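Local coordinates for protein post-proline cleaving enzyme (Rickettsia typhi, PDB 4HVT) that probably cleaves oligopeptides after proline as a serine peptidase of the prolyl oligopeptidase family, at residues Y394-G400 against I412-N416. Numbering follows the deposited sequence.
Sequences YQNAIFG and ITIEN. With EDO (1,2-ethanediol), chain G.
Tyr394, in the loop before strand 398-400, lays its ring against the backbone of Ile414 and Glu415. From CB outward, CB and CG rest on the CG2 methyl of Ile414. CD1 comes closest to that methyl, at 3.5 Å from Ile414 CG2. On the other side of the ring CD2 meets Glu415 C, and CE2 lies 3.3 Å from Glu415 CA. The peptide between the two residues covers one ring face, Glu415 N over its centre and Ile414 C nearer the rim. CE1 and CZ approach Ile414 O, and the OH passes on to hydrogen bonds with Pro420 O and Thr422 OG1, tying this loop to the start of strand 422-426. With CG anti to the carbonyl carbon and beside the backbone N (chi1 -82°), the ring is carried across to the opposite strand.

Asn416 ND2 donates to Gln395 O, 2.8 Å away, with the acceptor close to its amide plane. Antiparallel pairing then takes over. Ile398 and Glu415 exchange two backbone bonds, as do Gly400 and Thr413; between them sits the non-hydrogen-bonded pair Phe399-Ile414. On its side of the sheet the Phe399 ring brings CE1 to 3.5 Å from Ile412 CG2, while Ala397 CB touches Ile414 CG2.

The other face, with Ile398, Thr413 and Glu415, is more polar: a water bonds Ile398 O, Thr413 OG1 and Glu415 OE2, the last at 2.7 Å. Glu415 OE2 also accepts a bond from O2 of an ethanediol, 2.5 Å away and probably left from crystallisation, while its OE1 takes the backbone N-H of Phe496. The hairpin of strands 398-402 and 410-415 forms the first two strands of a four-stranded antiparallel sheet, the meander of a blade in the family's beta-propeller domain.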
ATOM      1  N   TYR A 394      10.135 -12.084  18.836  1.00 21.52           N
ATOM      2  CA  TYR A 394      11.123 -11.979  17.769  1.00 20.99           C
ATOM      3  C   TYR A 394      12.058 -10.750  18.046  1.00 21.08           C
ATOM      4  O   TYR A 394      11.599  -9.699  18.556  1.00 19.98           O
ATOM      5  CB  TYR A 394      10.375 -11.750  16.447  1.00 19.70           C
ATOM      6  CG  TYR A 394       9.773 -12.922  15.670  1.00 18.85           C
ATOM      7  CD1 TYR A 394       8.724 -13.685  16.181  1.00 19.35           C
ATOM      8  CD2 TYR A 394      10.155 -13.156  14.348  1.00 19.46           C
ATOM      9  CE1 TYR A 394       8.140 -14.717  15.431  1.00 18.89           C
ATOM     10  CE2 TYR A 394       9.601 -14.204  13.603  1.00 18.87           C
ATOM     11  CZ  TYR A 394       8.578 -14.964  14.141  1.00 18.94           C
ATOM     12  OH  TYR A 394       8.009 -15.989  13.381  1.00 18.54           O
ATOM     13  N   GLN A 395      13.346 -10.839  17.709  1.00 21.56           N
ATOM     14  CA  GLN A 395      14.179  -9.627  17.595  1.00 22.36           C
ATOM     15  C   GLN A 395      13.756  -8.811  16.373  1.00 19.12           C
ATOM     16  O   GLN A 395      13.348  -9.377  15.368  1.00 18.18           O
ATOM     17  CB  GLN A 395      15.671  -9.963  17.439  1.00 26.44           C
ATOM     18  CG  GLN A 395      16.287 -10.623  18.666  1.00 31.53           C
ATOM     19  CD  GLN A 395      16.426  -9.660  19.837  1.00 35.36           C
ATOM     20  OE1 GLN A 395      15.951  -9.933  20.948  1.00 42.60           O
ATOM     21  NE2 GLN A 395      17.056  -8.515  19.587  1.00 38.55           N
ATOM     22  N   ASN A 396      13.871  -7.489  16.435  1.00 17.13           N
ATOM     23  CA  ASN A 396      13.450  -6.656  15.295  1.00 15.70           C
ATOM     24  C   ASN A 396      12.032  -7.017  14.783  1.00 14.01           C
ATOM     25  O   ASN A 396      11.721  -7.003  13.595  1.00 12.60           O
ATOM     26  CB  ASN A 396      14.490  -6.726  14.182  1.00 16.10           C
ATOM     27  CG  ASN A 396      15.652  -5.759  14.412  1.00 17.03           C
ATOM     28  OD1 ASN A 396      16.739  -6.179  14.733  1.00 18.78           O
ATOM     29  ND2 ASN A 396      15.394  -4.457  14.296  1.00 17.55           N
ATOM     30  N   ALA A 397      11.150  -7.233  15.731  1.00 13.13           N
ATOM     31  CA  ALA A 397       9.794  -7.696  15.455  1.00 12.29           C
ATOM     32  C   ALA A 397       8.995  -6.729  14.571  1.00 11.70           C
ATOM     33  O   ALA A 397       9.141  -5.510  14.664  1.00 11.15           O
ATOM     34  CB  ALA A 397       9.048  -7.896  16.754  1.00 12.57           C
ATOM     35  N   ILE A 398       8.219  -7.319  13.657  1.00 11.05           N
ATOM     36  CA  ILE A 398       7.232  -6.638  12.863  1.00 10.67           C
ATOM     37  C   ILE A 398       5.923  -7.378  13.096  1.00 10.38           C
ATOM     38  O   ILE A 398       5.881  -8.607  12.957  1.00 10.93           O
ATOM     39  CB  ILE A 398       7.626  -6.740  11.362  1.00 10.74           C
ATOM     40  CG1 ILE A 398       9.017  -6.166  11.153  1.00 11.17           C
ATOM     41  CG2 ILE A 398       6.557  -6.147  10.461  1.00 10.50           C
ATOM     42  CD1 ILE A 398       9.142  -4.689  11.402  1.00 11.22           C
ATOM     43  N   PHE A 399       4.891  -6.613  13.439  1.00  9.75           N
ATOM     44  CA  PHE A 399       3.587  -7.047  13.930  1.00  9.55           C
ATOM     45  C   PHE A 399       2.464  -6.707  12.981  1.00  9.50           C
ATOM     46  O   PHE A 399       2.392  -5.607  12.443  1.00  9.26           O
ATOM     47  CB  PHE A 399       3.327  -6.400  15.283  1.00  9.32           C
ATOM     48  CG  PHE A 399       2.025  -6.781  15.939  1.00  9.08           C
ATOM     49  CD1 PHE A 399       1.948  -7.872  16.780  1.00  9.30           C
ATOM     50  CD2 PHE A 399       0.898  -5.972  15.780  1.00  8.72           C
ATOM     51  CE1 PHE A 399       0.734  -8.203  17.423  1.00  9.25           C
ATOM     52  CE2 PHE A 399      -0.287  -6.261  16.424  1.00  8.78           C
ATOM     53  CZ  PHE A 399      -0.386  -7.389  17.239  1.00  8.97           C
ATOM     54  N   GLY A 400       1.547  -7.659  12.807  1.00  9.63           N
ATOM     55  CA  GLY A 400       0.333  -7.417  12.086  1.00  9.52           C
ATOM     56  C   GLY A 400      -0.792  -8.209  12.670  1.00  9.73           C
ATOM     57  O   GLY A 400      -0.567  -9.183  13.447  1.00  9.95           O
ATOM     58  N   ILE A 412      -2.907 -12.982  14.666  1.00 10.30           N
ATOM     59  CA  ILE A 412      -1.761 -12.076  14.822  1.00 10.22           C
ATOM     60  C   ILE A 412      -0.631 -12.661  13.982  1.00 10.25           C
ATOM     61  O   ILE A 412      -0.450 -13.880  14.001  1.00  9.88           O
ATOM     62  CB  ILE A 412      -1.345 -11.972  16.322  1.00 10.84           C
ATOM     63  CG1 ILE A 412      -2.181 -10.898  17.110  1.00 11.23           C
ATOM     64  CG2 ILE A 412       0.094 -11.548  16.471  1.00 10.93           C
ATOM     65  CD1 ILE A 412      -3.614 -11.114  17.034  1.00 11.56           C
ATOM     66  N   THR A 413       0.127 -11.809  13.290  1.00  9.94           N
ATOM     67  CA  THR A 413       1.402 -12.258  12.739  1.00 10.52           C
ATOM     68  C   THR A 413       2.561 -11.566  13.443  1.00 10.61           C
ATOM     69  O   THR A 413       2.470 -10.357  13.752  1.00 10.75           O
ATOM     70  CB  THR A 413       1.495 -12.075  11.223  1.00 10.67           C
ATOM     71  OG1 THR A 413       1.313 -10.687  10.860  1.00 10.60           O
ATOM     72  CG2 THR A 413       0.454 -12.905  10.575  1.00 11.02           C
ATOM     73  N   ILE A 414       3.672 -12.283  13.646  1.00 10.64           N
ATOM     74  CA  ILE A 414       4.926 -11.678  14.095  1.00 10.63           C
ATOM     75  C   ILE A 414       6.017 -12.284  13.199  1.00 11.17           C
ATOM     76  O   ILE A 414       5.995 -13.504  12.888  1.00 11.82           O
ATOM     77  CB  ILE A 414       5.269 -11.893  15.584  1.00 10.82           C
ATOM     78  CG1 ILE A 414       4.082 -11.616  16.513  1.00 10.59           C
ATOM     79  CG2 ILE A 414       6.414 -11.015  16.032  1.00 10.95           C
ATOM     80  CD1 ILE A 414       4.235 -12.030  17.946  1.00 11.02           C
ATOM     81  N   GLU A 415       6.948 -11.441  12.797  1.00 11.20           N
ATOM     82  CA  GLU A 415       8.027 -11.814  11.882  1.00 11.61           C
ATOM     83  C   GLU A 415       9.190 -10.850  12.063  1.00 11.74           C
ATOM     84  O   GLU A 415       9.097  -9.841  12.805  1.00 11.25           O
ATOM     85  CB  GLU A 415       7.564 -11.700  10.427  1.00 11.65           C
ATOM     86  CG  GLU A 415       7.338 -10.258   9.943  1.00 11.82           C
ATOM     87  CD  GLU A 415       6.483 -10.252   8.717  1.00 12.27           C
ATOM     88  OE1 GLU A 415       7.000 -10.144   7.583  1.00 12.77           O
ATOM     89  OE2 GLU A 415       5.233 -10.396   8.857  1.00 13.05           O
ATOM     90  N   ASN A 416      10.299 -11.158  11.365  1.00 12.05           N
ATOM     91  CA  ASN A 416      11.321 -10.154  11.146  1.00 11.97           C
ATOM     92  C   ASN A 416      11.935 -10.414   9.787  1.00 12.28           C
ATOM     93  O   ASN A 416      11.505 -11.259   9.049  1.00 12.09           O
ATOM     94  CB  ASN A 416      12.335 -10.052  12.332  1.00 12.53           C
ATOM     95  CG  ASN A 416      13.370 -11.166  12.369  1.00 12.90           C
ATOM     96  OD1 ASN A 416      13.668 -11.755  11.337  1.00 13.16           O
ATOM     97  ND2 ASN A 416      13.953 -11.446  13.566  1.00 13.59           N
TER
HETATM   98  C1  EDO G 806       1.506 -11.495   6.498  1.00 34.36           C
HETATM   99  O1  EDO G 806       1.058 -10.255   5.963  1.00 35.80           O
HETATM  100  C2  EDO G 806       2.964 -11.435   6.914  1.00 33.36           C
HETATM  101  O2  EDO G 806       3.328 -10.097   7.211  1.00 33.18           O
HETATM  102  O   HOH W   1       3.890  -9.485  10.979  1.00 11.86           O